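Local coordinates for protein geranyltranstransferase (Campylobacter jejuni, PDB 3NPK) that probably makes farnesyl diphosphate by joining isopentenyl diphosphate to geranyl diphosphate, as an isoprenyl diphosphate synthase of isoprene biosynthesis, at residues A[78-82]-A[83-87]; A[88-92]-A[93-97]. All blocks are in the same frame, centred on the assembly; numbering follows the deposited sequence.

Contacts 1 and 2 follow each other along the chain, their centres about 11 Å apart, and together carry the chain from the end of helix 59-80 into a short beta hairpin beside the pyrophosphate pocket. Asp81 joins them: its OD1 forms a salt bridge with Arg91 NH1 (2.8 Å), and its backbone O lies 2.9 Å from Ala88 N, probably hydrogen-bonded. Ile78 also packs on Leu97. Contact 2 reaches the pyrophosphate directly through Arg92, whereas the side chain of Asp80 in contact 1 is about 8 Å from it. The aspartate-rich loop thus lies near a basic pyrophosphate pocket; in related prenyltransferases such aspartates bind magnesium.

Contact 1: residues A[78-82]-A[83-87]; sequences IHDDL and PAMDN
Asp80 and Leu82 hold the loop 83-87 through their carbonyl oxygens, shaping the sequence DDLPAMD, the first aspartate-rich motif of the polyprenyl synthetases, at the end of helix 59-80. The tight part is built on the type I turn from Leu82 to Met85. Leu82 O accepts Met85 N at 2.9 Å and Asn87 N at 2.8 Å, the two donors coming from opposite faces of the carbonyl plane. Proline suits the second turn position because its ring confines phi to the range the turn needs (here -52°). Leu82, apolar for a buried place, packs on Ala106 of helix 103-122 and Ile107 of the second subunit. Asp86 N meets Asp80 O at 2.8 Å. Met85, present as selenomethionine, is unbranched and flexible enough to fold back over the helix end: a bend at chi3 (-95°) brings its CE to 3.3 Å from His79 O.

The loose side belongs to the exposed side chains of Asp86 and Asn87. In relatives such aspartates hold the allylic diphosphate through magnesium ions, which would probably offset their mutual repulsion. Here the loop returns Asp86 to the helix end, its OD2 4.7 Å from Asp81 OD1 and 5.4 Å from Asp80 OD2, without contact.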
# COMPACT_ATOMS: atom_id res chain seq x y z
N ILE A 78 -9.53 7.51 5.61
CA ILE A 78 -10.44 7.57 4.47
C ILE A 78 -11.17 6.24 4.31
O ILE A 78 -12.41 6.21 4.15
CB ILE A 78 -9.68 7.95 3.18
CG1 ILE A 78 -9.16 9.39 3.26
CG2 ILE A 78 -10.56 7.75 1.94
CD1 ILE A 78 -8.10 9.76 2.20
N HIS A 79 -10.43 5.13 4.37
CA HIS A 79 -11.11 3.83 4.29
C HIS A 79 -12.00 3.55 5.49
O HIS A 79 -13.12 3.05 5.33
CB HIS A 79 -10.13 2.68 4.01
CG HIS A 79 -9.68 2.62 2.59
ND1 HIS A 79 -8.96 1.56 2.08
CD2 HIS A 79 -9.87 3.48 1.55
CE1 HIS A 79 -8.71 1.78 0.79
NE2 HIS A 79 -9.25 2.94 0.45
N ASP A 80 -11.53 3.87 6.70
CA ASP A 80 -12.33 3.59 7.90
C ASP A 80 -13.64 4.39 7.90
O ASP A 80 -14.64 3.93 8.45
CB ASP A 80 -11.54 3.93 9.15
CG ASP A 80 -10.35 3.00 9.38
OD1 ASP A 80 -10.13 2.05 8.58
OD2 ASP A 80 -9.62 3.25 10.35
N ASP A 81 -13.63 5.56 7.25
CA ASP A 81 -14.82 6.42 7.22
C ASP A 81 -15.87 5.95 6.21
O ASP A 81 -17.01 6.45 6.23
CB ASP A 81 -14.42 7.88 6.90
CG ASP A 81 -13.78 8.58 8.09
OD1 ASP A 81 -13.92 8.08 9.22
OD2 ASP A 81 -13.13 9.64 7.89
N LEU A 82 -15.52 4.99 5.35
CA LEU A 82 -16.43 4.52 4.30
C LEU A 82 -17.74 3.99 4.87
O LEU A 82 -17.79 3.50 5.99
CB LEU A 82 -15.79 3.41 3.47
CG LEU A 82 -14.71 3.86 2.47
CD1 LEU A 82 -13.98 2.63 1.93
CD2 LEU A 82 -15.32 4.68 1.34
N PRO A 83 -18.83 4.08 4.09
CA PRO A 83 -20.11 3.57 4.57
C PRO A 83 -20.05 2.12 5.07
O PRO A 83 -20.76 1.80 6.02
CB PRO A 83 -21.01 3.67 3.33
CG PRO A 83 -20.46 4.89 2.63
CD PRO A 83 -18.96 4.81 2.82
N ALA A 84 -19.23 1.28 4.45
CA ALA A 84 -19.15 -0.13 4.87
C ALA A 84 -18.60 -0.26 6.29
O ALA A 84 -18.90 -1.21 7.01
CB ALA A 84 -18.28 -0.94 3.91
N MSE A 85 -17.77 0.70 6.67
CA MSE A 85 -17.15 0.67 7.99
C MSE A 85 -17.77 1.69 8.93
O MSE A 85 -18.92 1.50 9.35
CB MSE A 85 -15.63 0.76 7.89
CG MSE A 85 -15.08 -0.57 7.37
SE MSE A 85 -13.16 -0.72 7.28
CE MSE A 85 -12.88 -0.20 5.43
N ASP A 86 -17.07 2.77 9.25
CA ASP A 86 -17.61 3.73 10.22
C ASP A 86 -18.73 4.61 9.65
O ASP A 86 -19.51 5.18 10.40
CB ASP A 86 -16.51 4.63 10.83
CG ASP A 86 -15.61 3.89 11.81
OD1 ASP A 86 -15.93 2.75 12.21
OD2 ASP A 86 -14.57 4.47 12.19
N ASN A 87 -18.80 4.73 8.32
CA ASN A 87 -19.89 5.50 7.70
C ASN A 87 -19.94 6.93 8.24
O ASN A 87 -21.01 7.42 8.65
CB ASN A 87 -21.24 4.80 7.91
CG ASN A 87 -22.34 5.39 7.05
OD1 ASN A 87 -22.08 6.02 6.03
ND2 ASN A 87 -23.60 5.17 7.46

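Contact 2: residues A[88-92]-A[93-97]; sequences ADFRR and GIPTL. With PPV (pyrophosphate), chain C.
Phe90-Arg91 and Ile94-Pro95 form a beta hairpin of two-residue strands with a two-residue type I' turn at Arg92-Gly93, closed by the hydrogen-bonded pair Arg91-Ile94, with Arg91 N to Ile94 O at 2.9 Å and Ile94 N to Arg91 O at 3.1 Å. Gly93 suits the turn because its backbone angles (phi 87°) would press a CB against the carbonyl oxygen of Arg92. Farther down, Thr96 N reaches Asp89 O at 3.1 Å.

Arg92 carries the ligand end. Its chain runs extended from CG to NE and offers one edge of the guanidinium to a single phosphate of the pyrophosphate, with P2 in the guanidinium plane. Arg92 NE meets pyrophosphate O12 at 2.9 Å, very straight (175° at the hydrogen). Arg92 NH2 meets pyrophosphate O22 at 2.7 Å. This two-pronged grip fixes the rotation of the group, and NH1 is held by Met34 O and Thr74 OG1. An arginine suits the site because it can serve the anion and the protein at once. Thr96 closes the opposite end of the hairpin: with chi1 at 43°, OG1 sits between the backbone N and carbonyl carbon and donates to Ala88 O at 2.8 Å, while its methyl CG2 lies 3.9 Å from Arg91 CB. The Phe90 and Pro95 side chains diverge, yet Phe90 CE1 comes 4.2 Å from Pro95 CG.

Arg91 and Ile94 share one face of the hairpin. Arg91 touches Met34 and Leu77, and its bent chain leads NH1 to a salt bridge with Asp81. Thr96 stands at the N-cap position of helix 97-100, but its OG1 is spent on Ala88 O and makes no capping bond. Ile94 packs on Leu33 and Ala37 of helix 27-37, so the hairpin lies against that helix and helix 59-80.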
# COMPACT_ATOMS: atom_id res chain seq x y z
N ALA A 88 -18.79 7.60 8.22
CA ALA A 88 -18.67 8.97 8.74
C ALA A 88 -18.97 10.01 7.67
O ALA A 88 -18.50 9.89 6.53
CB ALA A 88 -17.29 9.19 9.32
N ASP A 89 -19.71 11.05 8.04
CA ASP A 89 -20.03 12.13 7.12
C ASP A 89 -18.98 13.24 7.13
O ASP A 89 -18.93 14.04 6.19
CB ASP A 89 -21.39 12.75 7.46
CG ASP A 89 -22.56 11.85 7.10
OD1 ASP A 89 -22.38 10.87 6.35
OD2 ASP A 89 -23.68 12.14 7.57
N PHE A 90 -18.19 13.31 8.20
CA PHE A 90 -17.17 14.35 8.35
C PHE A 90 -15.89 13.80 8.96
O PHE A 90 -15.92 12.85 9.74
CB PHE A 90 -17.68 15.47 9.25
CG PHE A 90 -18.90 16.16 8.73
CD1 PHE A 90 -18.78 17.24 7.87
CD2 PHE A 90 -20.17 15.73 9.09
CE1 PHE A 90 -19.90 17.87 7.38
CE2 PHE A 90 -21.29 16.36 8.60
CZ PHE A 90 -21.16 17.43 7.75
N ARG A 91 -14.77 14.42 8.60
CA ARG A 91 -13.46 14.08 9.14
C ARG A 91 -12.57 15.32 9.02
O ARG A 91 -12.58 15.99 8.00
CB ARG A 91 -12.85 12.90 8.37
CG ARG A 91 -11.35 12.65 8.60
CD ARG A 91 -11.06 12.03 9.95
NE ARG A 91 -11.52 10.65 10.00
CZ ARG A 91 -11.25 9.82 11.00
NH1 ARG A 91 -11.72 8.58 10.96
NH2 ARG A 91 -10.51 10.22 12.03
N ARG A 92 -11.82 15.63 10.07
CA ARG A 92 -10.92 16.79 10.06
C ARG A 92 -11.62 18.09 9.65
O ARG A 92 -11.04 18.98 9.02
CB ARG A 92 -9.70 16.50 9.17
CG ARG A 92 -8.76 15.47 9.77
CD ARG A 92 -7.71 14.99 8.78
NE ARG A 92 -6.70 14.17 9.44
CZ ARG A 92 -5.70 13.57 8.79
NH1 ARG A 92 -5.58 13.70 7.47
NH2 ARG A 92 -4.83 12.82 9.45
N GLY A 93 -12.89 18.20 10.03
CA GLY A 93 -13.61 19.45 9.86
C GLY A 93 -14.29 19.65 8.51
O GLY A 93 -14.94 20.67 8.29
N ILE A 94 -14.14 18.69 7.61
CA ILE A 94 -14.75 18.77 6.29
C ILE A 94 -15.54 17.49 6.01
O ILE A 94 -15.38 16.50 6.71
CB ILE A 94 -13.69 18.96 5.19
CG1 ILE A 94 -12.63 17.85 5.23
CG2 ILE A 94 -13.02 20.32 5.34
CD1 ILE A 94 -11.81 17.76 3.95
N PRO A 95 -16.40 17.52 4.98
CA PRO A 95 -17.07 16.26 4.59
C PRO A 95 -16.05 15.20 4.20
O PRO A 95 -14.98 15.51 3.70
CB PRO A 95 -17.92 16.66 3.38
CG PRO A 95 -18.18 18.13 3.59
CD PRO A 95 -16.90 18.67 4.21
N THR A 96 -16.39 13.95 4.44
CA THR A 96 -15.55 12.85 4.00
C THR A 96 -15.52 12.75 2.47
O THR A 96 -16.40 13.29 1.78
CB THR A 96 -16.04 11.54 4.61
OG1 THR A 96 -17.48 11.52 4.52
CG2 THR A 96 -15.63 11.47 6.07
N LEU A 97 -14.49 12.08 1.93
CA LEU A 97 -14.33 12.02 0.48
C LEU A 97 -15.51 11.35 -0.22
O LEU A 97 -15.83 11.70 -1.36
CB LEU A 97 -13.05 11.28 0.07
CG LEU A 97 -11.75 12.04 0.29
CD1 LEU A 97 -10.59 11.17 -0.19
CD2 LEU A 97 -11.77 13.41 -0.38
O11 PPV C . -6.87 9.62 14.84
P1 PPV C . -6.00 10.98 15.16
O21 PPV C . -6.39 11.62 16.62
O31 PPV C . -4.56 10.68 15.16
OPP PPV C . -6.47 12.07 14.02
P2 PPV C . -5.57 13.17 13.20
O12 PPV C . -6.73 13.94 12.31
O22 PPV C . -4.58 12.43 12.14
O32 PPV C . -4.88 14.11 14.10